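Long-range contacts in UTP-glucose-1-phosphate uridylyltransferase 2 (Trypanosoma brucei, PDB 3GUE), which probably catalyses the formation of UDP-glucose and diphosphate from UTP and alpha-D-glucose 1-phosphate: residues K81-L86 with F134-E139; T106-T111 with K141-K146; I158-N163 with G192-V197. One frame throughout, in Å; residues are numbered along the deposited sequence.

Contact 1 (K81-L86 with F134-E139). With UPG (uridine-5'-diphosphate-glucose), chain C.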
loop_
_atom_site.group_PDB
_atom_site.type_symbol
_atom_site.label_atom_id
_atom_site.label_comp_id
_atom_site.label_asym_id
_atom_site.label_seq_id
_atom_site.Cartn_x
_atom_site.Cartn_y
_atom_site.Cartn_z
ATOM N N LYS A 81 8.996 -2.021 6.347
ATOM C CA LYS A 81 8.417 -1.806 5.009
ATOM C C LYS A 81 7.485 -2.976 4.713
ATOM O O LYS A 81 7.899 -4.138 4.831
ATOM C CB LYS A 81 9.556 -1.720 3.971
ATOM C CG LYS A 81 9.890 -0.292 3.473
ATOM C CD LYS A 81 8.810 0.198 2.491
ATOM C CE LYS A 81 9.306 1.305 1.547
ATOM N NZ LYS A 81 8.871 2.676 2.000
ATOM N N LEU A 82 6.223 -2.681 4.390
ATOM C CA LEU A 82 5.244 -3.702 4.011
ATOM C C LEU A 82 5.669 -4.328 2.655
ATOM O O LEU A 82 6.048 -3.619 1.720
ATOM C CB LEU A 82 3.835 -3.100 3.920
ATOM C CG LEU A 82 3.292 -2.366 5.164
ATOM C CD1 LEU A 82 1.893 -1.749 4.934
ATOM C CD2 LEU A 82 3.310 -3.254 6.445
ATOM N N ASN A 83 5.570 -5.647 2.550
ATOM C CA ASN A 83 6.066 -6.367 1.363
ATOM C C ASN A 83 5.300 -7.678 1.103
ATOM O O ASN A 83 5.824 -8.599 0.478
ATOM C CB ASN A 83 7.575 -6.627 1.551
ATOM C CG ASN A 83 8.268 -7.078 0.272
ATOM O OD1 ASN A 83 8.095 -6.484 -0.801
ATOM N ND2 ASN A 83 9.008 -8.157 0.370
ATOM N N GLY A 84 4.048 -7.737 1.573
ATOM C CA GLY A 84 3.290 -8.994 1.665
ATOM C C GLY A 84 2.193 -9.150 0.630
ATOM O O GLY A 84 1.661 -10.237 0.464
ATOM N N GLY A 85 1.876 -8.088 -0.101
ATOM C CA GLY A 85 0.784 -8.149 -1.069
ATOM C C GLY A 85 1.185 -8.903 -2.328
ATOM O O GLY A 85 2.376 -9.121 -2.587
ATOM N N LEU A 86 0.187 -9.261 -3.125
ATOM C CA LEU A 86 0.382 -10.177 -4.233
ATOM C C LEU A 86 0.388 -9.456 -5.561
ATOM O O LEU A 86 0.786 -10.040 -6.582
ATOM C CB LEU A 86 -0.691 -11.257 -4.229
ATOM C CG LEU A 86 -1.105 -11.823 -2.871
ATOM C CD1 LEU A 86 -2.411 -12.591 -2.995
ATOM C CD2 LEU A 86 0.009 -12.673 -2.287
ATOM N N PHE A 134 3.594 -15.612 2.216
ATOM C CA PHE A 134 3.986 -16.857 1.554
ATOM C C PHE A 134 4.389 -16.615 0.079
ATOM O O PHE A 134 5.258 -17.316 -0.449
ATOM C CB PHE A 134 2.881 -17.950 1.685
ATOM C CG PHE A 134 1.592 -17.642 0.921
ATOM C CD1 PHE A 134 1.312 -18.269 -0.300
ATOM C CD2 PHE A 134 0.647 -16.743 1.434
ATOM C CE1 PHE A 134 0.133 -17.976 -1.011
ATOM C CE2 PHE A 134 -0.540 -16.452 0.734
ATOM C CZ PHE A 134 -0.792 -17.068 -0.485
ATOM N N SER A 135 3.775 -15.608 -0.547
ATOM C CA SER A 135 3.937 -15.297 -1.976
ATOM C C SER A 135 5.169 -14.430 -2.306
ATOM O O SER A 135 5.625 -14.384 -3.453
ATOM C CB SER A 135 2.698 -14.556 -2.485
ATOM O OG SER A 135 1.544 -15.383 -2.515
ATOM N N THR A 136 5.698 -13.750 -1.297
ATOM C CA THR A 136 6.765 -12.791 -1.521
ATOM C C THR A 136 8.089 -13.139 -0.834
ATOM O O THR A 136 9.137 -12.638 -1.245
ATOM C CB THR A 136 6.364 -11.345 -1.102
ATOM O OG1 THR A 136 6.323 -11.252 0.312
ATOM C CG2 THR A 136 5.036 -10.917 -1.676
ATOM N N SER A 137 8.052 -13.993 0.186
ATOM C CA SER A 137 9.224 -14.261 1.021
ATOM C C SER A 137 10.467 -14.789 0.288
ATOM O O SER A 137 11.563 -14.224 0.433
ATOM C CB SER A 137 8.849 -15.234 2.143
ATOM O OG SER A 137 10.018 -15.635 2.855
ATOM N N GLY A 138 10.293 -15.887 -0.463
ATOM C CA GLY A 138 11.388 -16.555 -1.195
ATOM C C GLY A 138 12.085 -15.711 -2.260
ATOM O O GLY A 138 13.328 -15.672 -2.333
ATOM N N GLU A 139 11.289 -15.093 -3.132
ATOM C CA GLU A 139 11.797 -14.161 -4.145
ATOM C C GLU A 139 12.520 -12.949 -3.563
ATOM O O GLU A 139 13.532 -12.498 -4.121
ATOM C CB GLU A 139 10.658 -13.661 -5.050
ATOM C CG GLU A 139 10.321 -14.606 -6.168
ATOM C CD GLU A 139 9.642 -13.911 -7.305
ATOM O OE1 GLU A 139 8.553 -14.381 -7.709
ATOM O OE2 GLU A 139 10.188 -12.895 -7.807
HETATM N N1 UPG C . 0.562 -5.721 1.812
HETATM C C2 UPG C . 1.034 -6.617 2.793
HETATM N N3 UPG C . 0.165 -7.606 3.218
HETATM C C4 UPG C . -1.115 -7.745 2.735
HETATM C C5 UPG C . -1.599 -6.847 1.775
HETATM C C6 UPG C . -0.773 -5.829 1.309
HETATM O O2 UPG C . 2.176 -6.598 3.275
HETATM O O4 UPG C . -1.797 -8.678 3.178
HETATM C C1C UPG C . 1.460 -4.627 1.319
HETATM C C2C UPG C . 1.617 -4.373 -0.183
HETATM O O2C UPG C . 2.569 -5.280 -0.757
HETATM C C3C UPG C . 2.172 -2.951 -0.151
HETATM C C4C UPG C . 1.382 -2.318 0.983
HETATM O O4C UPG C . 0.899 -3.402 1.822
HETATM O O3C UPG C . 3.544 -2.997 0.234
HETATM C C5C UPG C . 0.133 -1.539 0.454
HETATM O O5C UPG C . -0.854 -2.362 -0.107
HETATM P PA UPG C . -1.643 -1.922 -1.444
HETATM O O1A UPG C . -0.579 -1.473 -2.385
HETATM O O2A UPG C . -2.605 -2.944 -1.873
HETATM O O3A UPG C . -2.439 -0.575 -0.930
HETATM P PB UPG C . -3.924 -0.496 -0.272
HETATM O O1B UPG C . -3.976 -1.442 0.855
HETATM O O2B UPG C . -4.985 -0.538 -1.327
HETATM O O3B UPG C . -3.892 1.037 0.205
HETATM C "C1'" UPG C . -2.939 1.433 1.259
HETATM C "C2'" UPG C . -3.719 1.993 2.440
HETATM C "C3'" UPG C . -4.556 3.159 1.927
HETATM C "C4'" UPG C . -3.616 4.234 1.358
HETATM C "C5'" UPG C . -2.732 3.634 0.235
HETATM C "C6'" UPG C . -1.606 4.573 -0.110
HETATM O "O2'" UPG C . -4.586 0.997 3.013
HETATM O "O3'" UPG C . -5.374 3.640 2.980
HETATM O "O4'" UPG C . -4.361 5.331 0.852
HETATM O "O5'" UPG C . -2.072 2.404 0.641
HETATM O "O6'" UPG C . -1.047 4.193 -1.370
#

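Contact 2 (T106-T111 with K141-K146)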
loop_
_atom_site.group_PDB
_atom_site.type_symbol
_atom_site.label_atom_id
_atom_site.label_comp_id
_atom_site.label_asym_id
_atom_site.label_seq_id
_atom_site.Cartn_x
_atom_site.Cartn_y
_atom_site.Cartn_z
ATOM N N THR A 106 15.102 -1.795 -8.712
ATOM C CA THR A 106 13.725 -2.155 -8.325
ATOM C C THR A 106 13.305 -1.276 -7.144
ATOM O O THR A 106 14.113 -0.468 -6.659
ATOM C CB THR A 106 13.614 -3.619 -7.874
ATOM O OG1 THR A 106 14.447 -3.808 -6.730
ATOM C CG2 THR A 106 14.038 -4.631 -9.013
ATOM N N PHE A 107 12.076 -1.479 -6.659
ATOM C CA PHE A 107 11.553 -0.755 -5.486
ATOM C C PHE A 107 12.458 -1.173 -4.309
ATOM O O PHE A 107 12.790 -0.359 -3.453
ATOM C CB PHE A 107 10.092 -1.140 -5.163
ATOM C CG PHE A 107 9.022 -0.459 -6.032
ATOM C CD1 PHE A 107 8.442 0.748 -5.643
ATOM C CD2 PHE A 107 8.570 -1.060 -7.208
ATOM C CE1 PHE A 107 7.455 1.363 -6.430
ATOM C CE2 PHE A 107 7.579 -0.457 -8.001
ATOM C CZ PHE A 107 7.022 0.751 -7.614
ATOM N N LEU A 108 12.896 -2.441 -4.310
ATOM C CA LEU A 108 13.628 -2.999 -3.173
ATOM C C LEU A 108 15.076 -2.521 -3.120
ATOM O O LEU A 108 15.636 -2.357 -2.034
ATOM C CB LEU A 108 13.509 -4.542 -3.128
ATOM C CG LEU A 108 13.922 -5.298 -1.851
ATOM C CD1 LEU A 108 13.382 -4.681 -0.530
ATOM C CD2 LEU A 108 13.494 -6.748 -1.994
ATOM N N ASP A 109 15.680 -2.320 -4.295
ATOM C CA ASP A 109 16.945 -1.586 -4.441
ATOM C C ASP A 109 16.861 -0.243 -3.747
ATOM O O ASP A 109 17.656 0.032 -2.847
ATOM C CB ASP A 109 17.287 -1.356 -5.919
ATOM C CG ASP A 109 17.844 -2.576 -6.573
ATOM O OD1 ASP A 109 18.853 -3.117 -6.041
ATOM O OD2 ASP A 109 17.258 -2.994 -7.602
ATOM N N PHE A 110 15.902 0.591 -4.168
ATOM C CA PHE A 110 15.665 1.907 -3.530
ATOM C C PHE A 110 15.440 1.879 -2.007
ATOM O O PHE A 110 16.029 2.691 -1.301
ATOM C CB PHE A 110 14.599 2.721 -4.276
ATOM C CG PHE A 110 15.098 3.302 -5.568
ATOM C CD1 PHE A 110 16.059 4.309 -5.557
ATOM C CD2 PHE A 110 14.618 2.835 -6.804
ATOM C CE1 PHE A 110 16.557 4.857 -6.756
ATOM C CE2 PHE A 110 15.092 3.368 -7.996
ATOM C CZ PHE A 110 16.064 4.392 -7.982
ATOM N N THR A 111 14.692 0.883 -1.514
ATOM C CA THR A 111 14.491 0.661 -0.067
ATOM C C THR A 111 15.802 0.298 0.658
ATOM O O THR A 111 16.094 0.873 1.701
ATOM C CB THR A 111 13.412 -0.455 0.201
ATOM O OG1 THR A 111 12.130 -0.014 -0.264
ATOM C CG2 THR A 111 13.317 -0.806 1.685
ATOM N N LYS A 141 13.898 -12.850 -0.453
ATOM C CA LYS A 141 15.128 -13.348 0.147
ATOM C C LYS A 141 16.213 -13.509 -0.913
ATOM O O LYS A 141 17.332 -13.023 -0.722
ATOM C CB LYS A 141 14.916 -14.679 0.889
ATOM C CG LYS A 141 16.165 -15.118 1.653
ATOM C CD LYS A 141 15.939 -16.325 2.561
ATOM C CE LYS A 141 17.221 -16.682 3.215
ATOM N NZ LYS A 141 16.980 -17.491 4.433
ATOM N N ASN A 142 15.877 -14.139 -2.047
ATOM C CA ASN A 142 16.900 -14.401 -3.061
ATOM C C ASN A 142 17.393 -13.116 -3.715
ATOM O O ASN A 142 18.601 -12.983 -3.965
ATOM C CB ASN A 142 16.468 -15.430 -4.107
ATOM C CG ASN A 142 17.661 -16.241 -4.649
ATOM O OD1 ASN A 142 18.218 -17.108 -3.942
ATOM N ND2 ASN A 142 18.070 -15.951 -5.892
ATOM N N PHE A 143 16.470 -12.171 -3.961
ATOM C CA PHE A 143 16.852 -10.834 -4.428
ATOM C C PHE A 143 17.878 -10.151 -3.518
ATOM O O PHE A 143 18.850 -9.532 -3.990
ATOM C CB PHE A 143 15.657 -9.893 -4.627
ATOM C CG PHE A 143 16.065 -8.531 -5.175
ATOM C CD1 PHE A 143 16.117 -8.312 -6.540
ATOM C CD2 PHE A 143 16.439 -7.491 -4.315
ATOM C CE1 PHE A 143 16.525 -7.092 -7.057
ATOM C CE2 PHE A 143 16.855 -6.270 -4.826
ATOM C CZ PHE A 143 16.900 -6.071 -6.210
ATOM N N LEU A 144 17.648 -10.225 -2.220
ATOM C CA LEU A 144 18.543 -9.548 -1.269
ATOM C C LEU A 144 19.959 -10.136 -1.141
ATOM O O LEU A 144 20.751 -9.608 -0.375
ATOM C CB LEU A 144 17.867 -9.360 0.102
ATOM C CG LEU A 144 16.670 -8.381 0.126
ATOM C CD1 LEU A 144 15.919 -8.400 1.472
ATOM C CD2 LEU A 144 17.081 -6.937 -0.279
ATOM N N ARG A 145 20.279 -11.206 -1.888
ATOM C CA ARG A 145 21.647 -11.703 -1.999
ATOM C C ARG A 145 22.599 -10.594 -2.427
ATOM O O ARG A 145 23.734 -10.548 -1.965
ATOM C CB ARG A 145 21.762 -12.855 -2.995
ATOM C CG ARG A 145 21.303 -14.178 -2.459
ATOM C CD ARG A 145 21.744 -15.311 -3.354
ATOM N NE ARG A 145 21.104 -16.560 -2.957
ATOM C CZ ARG A 145 21.585 -17.367 -2.022
ATOM N NH1 ARG A 145 22.709 -17.049 -1.374
ATOM N NH2 ARG A 145 20.952 -18.496 -1.736
ATOM N N LYS A 146 22.101 -9.723 -3.313
ATOM C CA LYS A 146 22.747 -8.481 -3.727
ATOM C C LYS A 146 23.117 -7.547 -2.567
ATOM O O LYS A 146 24.039 -6.776 -2.701
ATOM C CB LYS A 146 21.814 -7.734 -4.689
ATOM C CG LYS A 146 22.397 -6.508 -5.334
ATOM C CD LYS A 146 21.328 -5.864 -6.221
ATOM C CE LYS A 146 21.924 -4.829 -7.142
ATOM N NZ LYS A 146 20.784 -4.199 -7.858
HETATM O O HOH W 1 17.958 -4.621 -9.514
#

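Contact 3 (I158-N163 with G192-V197). With UPG (uridine-5'-diphosphate-glucose), chain C.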
loop_
_atom_site.group_PDB
_atom_site.type_symbol
_atom_site.label_atom_id
_atom_site.label_comp_id
_atom_site.label_asym_id
_atom_site.label_seq_id
_atom_site.Cartn_x
_atom_site.Cartn_y
_atom_site.Cartn_z
ATOM N N ILE A 158 15.464 -9.397 9.689
ATOM C CA ILE A 158 14.753 -8.625 8.680
ATOM C C ILE A 158 13.312 -9.105 8.456
ATOM O O ILE A 158 12.380 -8.303 8.468
ATOM C CB ILE A 158 15.542 -8.622 7.320
ATOM C CG1 ILE A 158 16.978 -8.076 7.502
ATOM C CG2 ILE A 158 14.768 -7.937 6.208
ATOM C CD1 ILE A 158 17.125 -6.560 7.324
ATOM N N GLU A 159 13.116 -10.412 8.286
ATOM C CA GLU A 159 11.805 -10.879 7.894
ATOM C C GLU A 159 10.800 -10.853 9.028
ATOM O O GLU A 159 11.113 -11.270 10.152
ATOM C CB GLU A 159 11.842 -12.283 7.279
ATOM C CG GLU A 159 10.525 -12.620 6.574
ATOM C CD GLU A 159 10.616 -13.890 5.728
ATOM O OE1 GLU A 159 10.962 -14.940 6.269
ATOM O OE2 GLU A 159 10.309 -13.817 4.525
ATOM N N LEU A 160 9.599 -10.384 8.695
ATOM C CA LEU A 160 8.410 -10.554 9.530
ATOM C C LEU A 160 7.408 -11.279 8.653
ATOM O O LEU A 160 6.831 -10.690 7.736
ATOM C CB LEU A 160 7.862 -9.197 10.011
ATOM C CG LEU A 160 6.719 -9.210 11.042
ATOM C CD1 LEU A 160 7.174 -9.548 12.476
ATOM C CD2 LEU A 160 5.999 -7.913 11.021
ATOM N N MET A 161 7.222 -12.569 8.904
ATOM C CA MET A 161 6.318 -13.366 8.097
ATOM C C MET A 161 4.895 -13.193 8.611
ATOM O O MET A 161 4.599 -13.462 9.766
ATOM C CB MET A 161 6.714 -14.866 8.087
ATOM C CG MET A 161 5.858 -15.697 7.104
ATOM S SD MET A 161 6.321 -15.426 5.369
ATOM C CE MET A 161 7.915 -16.190 5.322
ATOM N N GLN A 162 4.025 -12.711 7.742
ATOM C CA GLN A 162 2.650 -12.546 8.112
ATOM C C GLN A 162 1.904 -13.869 7.918
ATOM O O GLN A 162 2.484 -14.895 7.541
ATOM C CB GLN A 162 2.005 -11.376 7.349
ATOM C CG GLN A 162 1.736 -11.602 5.856
ATOM C CD GLN A 162 0.953 -10.438 5.266
ATOM O OE1 GLN A 162 1.428 -9.744 4.369
ATOM N NE2 GLN A 162 -0.219 -10.182 5.815
ATOM N N ASN A 163 0.626 -13.843 8.235
ATOM C CA ASN A 163 -0.240 -14.985 8.114
ATOM C C ASN A 163 -0.796 -15.110 6.699
ATOM O O ASN A 163 -0.542 -14.265 5.833
ATOM C CB ASN A 163 -1.388 -14.827 9.106
ATOM C CG ASN A 163 -0.900 -14.629 10.536
ATOM O OD1 ASN A 163 -1.298 -13.677 11.219
ATOM N ND2 ASN A 163 -0.041 -15.529 10.993
ATOM N N GLY A 192 -3.238 -4.826 7.632
ATOM C CA GLY A 192 -3.779 -4.746 8.991
ATOM C C GLY A 192 -3.282 -5.875 9.876
ATOM O O GLY A 192 -3.305 -5.745 11.113
ATOM N N ASP A 193 -2.808 -6.955 9.221
ATOM C CA ASP A 193 -2.291 -8.188 9.827
ATOM C C ASP A 193 -1.038 -7.904 10.653
ATOM O O ASP A 193 -0.706 -8.647 11.561
ATOM C CB ASP A 193 -1.971 -9.201 8.710
ATOM C CG ASP A 193 -1.815 -10.647 9.193
ATOM O OD1 ASP A 193 -2.486 -11.081 10.153
ATOM O OD2 ASP A 193 -1.050 -11.397 8.546
ATOM N N VAL A 194 -0.352 -6.806 10.341
ATOM C CA VAL A 194 0.896 -6.453 11.025
ATOM C C VAL A 194 0.881 -6.483 12.567
ATOM O O VAL A 194 1.848 -6.909 13.195
ATOM C CB VAL A 194 1.449 -5.084 10.515
ATOM C CG1 VAL A 194 0.517 -3.904 10.926
ATOM C CG2 VAL A 194 2.885 -4.890 11.012
ATOM N N TYR A 195 -0.224 -6.054 13.173
ATOM C CA TYR A 195 -0.266 -5.886 14.622
ATOM C C TYR A 195 -0.244 -7.254 15.322
ATOM O O TYR A 195 0.604 -7.498 16.196
ATOM C CB TYR A 195 -1.461 -5.022 15.057
ATOM C CG TYR A 195 -1.549 -3.657 14.375
ATOM C CD1 TYR A 195 -0.580 -2.653 14.596
ATOM C CD2 TYR A 195 -2.601 -3.368 13.503
ATOM C CE1 TYR A 195 -0.669 -1.399 13.959
ATOM C CE2 TYR A 195 -2.702 -2.119 12.878
ATOM C CZ TYR A 195 -1.728 -1.139 13.102
ATOM O OH TYR A 195 -1.850 0.099 12.478
ATOM N N THR A 196 -1.137 -8.141 14.904
ATOM C CA THR A 196 -1.171 -9.545 15.389
ATOM C C THR A 196 0.096 -10.344 15.067
ATOM O O THR A 196 0.593 -11.094 15.906
ATOM C CB THR A 196 -2.442 -10.293 14.914
ATOM O OG1 THR A 196 -2.518 -11.591 15.531
ATOM C CG2 THR A 196 -2.474 -10.445 13.419
ATOM N N VAL A 197 0.656 -10.125 13.889
ATOM C CA VAL A 197 1.923 -10.763 13.519
ATOM C C VAL A 197 3.070 -10.321 14.433
ATOM O O VAL A 197 3.829 -11.176 14.938
ATOM C CB VAL A 197 2.259 -10.512 12.050
ATOM C CG1 VAL A 197 3.690 -10.952 11.744
ATOM C CG2 VAL A 197 1.228 -11.240 11.147
HETATM N N1 UPG C . 0.562 -5.721 1.812
HETATM C C2 UPG C . 1.034 -6.617 2.793
HETATM N N3 UPG C . 0.165 -7.606 3.218
HETATM C C4 UPG C . -1.115 -7.745 2.735
HETATM C C5 UPG C . -1.599 -6.847 1.775
HETATM C C6 UPG C . -0.773 -5.829 1.309
HETATM O O2 UPG C . 2.176 -6.598 3.275
HETATM O O4 UPG C . -1.797 -8.678 3.178
HETATM C C1C UPG C . 1.460 -4.627 1.319
HETATM C C2C UPG C . 1.617 -4.373 -0.183
HETATM O O2C UPG C . 2.569 -5.280 -0.757
HETATM C C3C UPG C . 2.172 -2.951 -0.151
HETATM C C4C UPG C . 1.382 -2.318 0.983
HETATM O O4C UPG C . 0.899 -3.402 1.822
HETATM O O3C UPG C . 3.544 -2.997 0.234
HETATM C C5C UPG C . 0.133 -1.539 0.454
HETATM O O5C UPG C . -0.854 -2.362 -0.107
HETATM P PA UPG C . -1.643 -1.922 -1.444
HETATM O O1A UPG C . -0.579 -1.473 -2.385
HETATM O O2A UPG C . -2.605 -2.944 -1.873
HETATM O O3A UPG C . -2.439 -0.575 -0.930
HETATM P PB UPG C . -3.924 -0.496 -0.272
HETATM O O1B UPG C . -3.976 -1.442 0.855
HETATM O O2B UPG C . -4.985 -0.538 -1.327
HETATM O O3B UPG C . -3.892 1.037 0.205
HETATM C "C1'" UPG C . -2.939 1.433 1.259
HETATM C "C2'" UPG C . -3.719 1.993 2.440
HETATM C "C3'" UPG C . -4.556 3.159 1.927
HETATM C "C4'" UPG C . -3.616 4.234 1.358
HETATM C "C5'" UPG C . -2.732 3.634 0.235
HETATM C "C6'" UPG C . -1.606 4.573 -0.110
HETATM O "O2'" UPG C . -4.586 0.997 3.013
HETATM O "O3'" UPG C . -5.374 3.640 2.980
HETATM O "O4'" UPG C . -4.361 5.331 0.852
HETATM O "O5'" UPG C . -2.072 2.404 0.641
HETATM O "O6'" UPG C . -1.047 4.193 -1.370
#

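Contact 1 (K81-L86 with F134-E139)
Thr136 reaches across to the backbone of Asn83 and Gly85 with both branches of its side chain, and this is the tightly packed, buried part of the contact. Its hydroxyl OG1 donates to Asn83 O at 2.7 Å. The donor is tilted 23° from the carbonyl plane. The same OG1 accepts from Ser133 N, which fixes the hydroxyl from its own side. With chi1 at 73°, OG1 lies between the backbone N and the carbonyl carbon, and the methyl CG2 is brought 3.3 Å from Gly85 O. The Asn83 amide slides past Thr136 and is bonded instead outside the two segments: ND2 to Asn132 OD1 and Thr140 OG1, OD1 to Ser97 OG.

Towards the partly exposed side fewer atoms take part. There Leu86 meets Ser135 through one methyl alone, in plain van der Waals contact, yet the spacing is locally tight, with Leu86 CD2 at 3.1 Å from Ser135 OG.

The far side of the 81-86 backbone faces UDP-glucose. Gly84 N donates a weak bond to the uracil O2 at 2.8 Å. The ribose O2C accepts from Gly85 N at 3.0 Å. Neither glycine has a side chain to stand between backbone and nucleotide. A glycine-rich turn at the end of a central strand, held from behind and binding the nucleotide in front, is typical of the nucleotide-binding site of GT-A-type nucleotidyltransferases.

Contact 2 (T106-T111 with K141-K146)
Leu108 and Leu144 mark the nearest backbone approach, with their CA atoms 8.4 Å apart, where the first turn of helix 107-122 faces the end of helix 137-143 and the 3-10 turn 144-146. The helix start carries a capping box: Thr106 OG1 accepts from Asp109 N at 3.1 Å and, reciprocally, Asp109 OD2 accepts from Thr106 N at 2.7 Å on its anti lone pair. Thr106 OG1 also donates to OD2, from above the carboxylate plane, so that one oxygen takes two donors of the same residue.

Phe143 points its CZ end at this box. Its CG is anti to the backbone N (chi1 -177°), which aims the ring at the helix start and brings CZ 3.4 Å from Thr106 OG1. The Asp109 carboxylate sits at the ring edge, its plane turned 67° from that of the ring. Leu108 slides past the ring in the opposite direction, CD2 at 3.8 Å from Phe143 CD2, and its CG meets Leu144 CD2 at 3.9 Å. Leu130 of strand 128-132 touches both leucines and joins the pair to the central sheet.

At the solvent-exposed end of the contact, the extended Lys146 chain crosses Asp109 and makes a salt bridge, NZ to OD1 at 2.9 Å, 34° out of the carboxylate plane on the syn side. OD1 is also bonded by Tyr147 OH. A water donates to Asp109 OD2 at 2.6 Å and accepts a weak bond from Lys146 NZ.

Contact 3 (I158-N163 with G192-V197)
Asp193 OD2 is gripped by two donors of the facing segment: Asn163 N at 3.0 Å, arriving almost along the C-O axis, and Gln162 NE2 at 3.1 Å, on the anti side and close to the carboxylate plane. The second bond is fairly straight, 158° at the hydrogen, and the amide and carboxylate planes are turned 27° apart, a modest twist.

That orientation matters for the ligand. Beyond a first torsion of 72°, the Gln162 chain runs extended and carries the amide to the uracil, where OE1 accepts from N3 of UDP-glucose at 2.7 Å. NE2 adds a weak bond to the uracil O4. With NE2 bonded to Asp193 OD2, and weakly to Gly190 O, OE1 is left turned towards the N-H of the base, consistent with a second-shell role for Asp193 in orienting Gln162.

Next to the polar bonds, Val197 packs with its two methyls on different residues. CG1 lies 3.6 Å from Leu160 CG and 3.3 Å from Met161 O, whereas CG2 rests 3.6 Å from Gln162 CA. Leu160 also meets Val194, and these contacts seat the helix start on the outermost strand, 159-161, of the mixed central sheet. Leu80 of the inner strand 77-83 backs Leu160 and Val194. A glutamine just after an edge strand, bonding uracil N3 and weakly O4, is consistent with the uridine pocket of UDP-glucose pyrophosphorylases, within their GT-A-type domain.

How the contacts relate
Contacts 1 and 3 approach UDP-glucose from adjoining positions: their centres are about 11 Å apart, and Gly84 CA lies 3.4 Å from Gln162 OE1, so the glycine turn and the uracil-reading amide meet at the base. They are joined again away from the ligand by a probable hydrogen bond, Ser137 OG to Glu159 OE2 at 2.5 Å. Contact 2 stands further back, the nearest atoms of the Leu108 side chain and UDP-glucose being about 10 Å apart. It shares helix 137-143 with contact 1, whose centre is about 12 Å from its own, and touches it where Lys81 CE packs 3.6 Å from Thr111 OG1. Contacts 2 and 3 do not touch; their nearest atoms are about 5 Å apart.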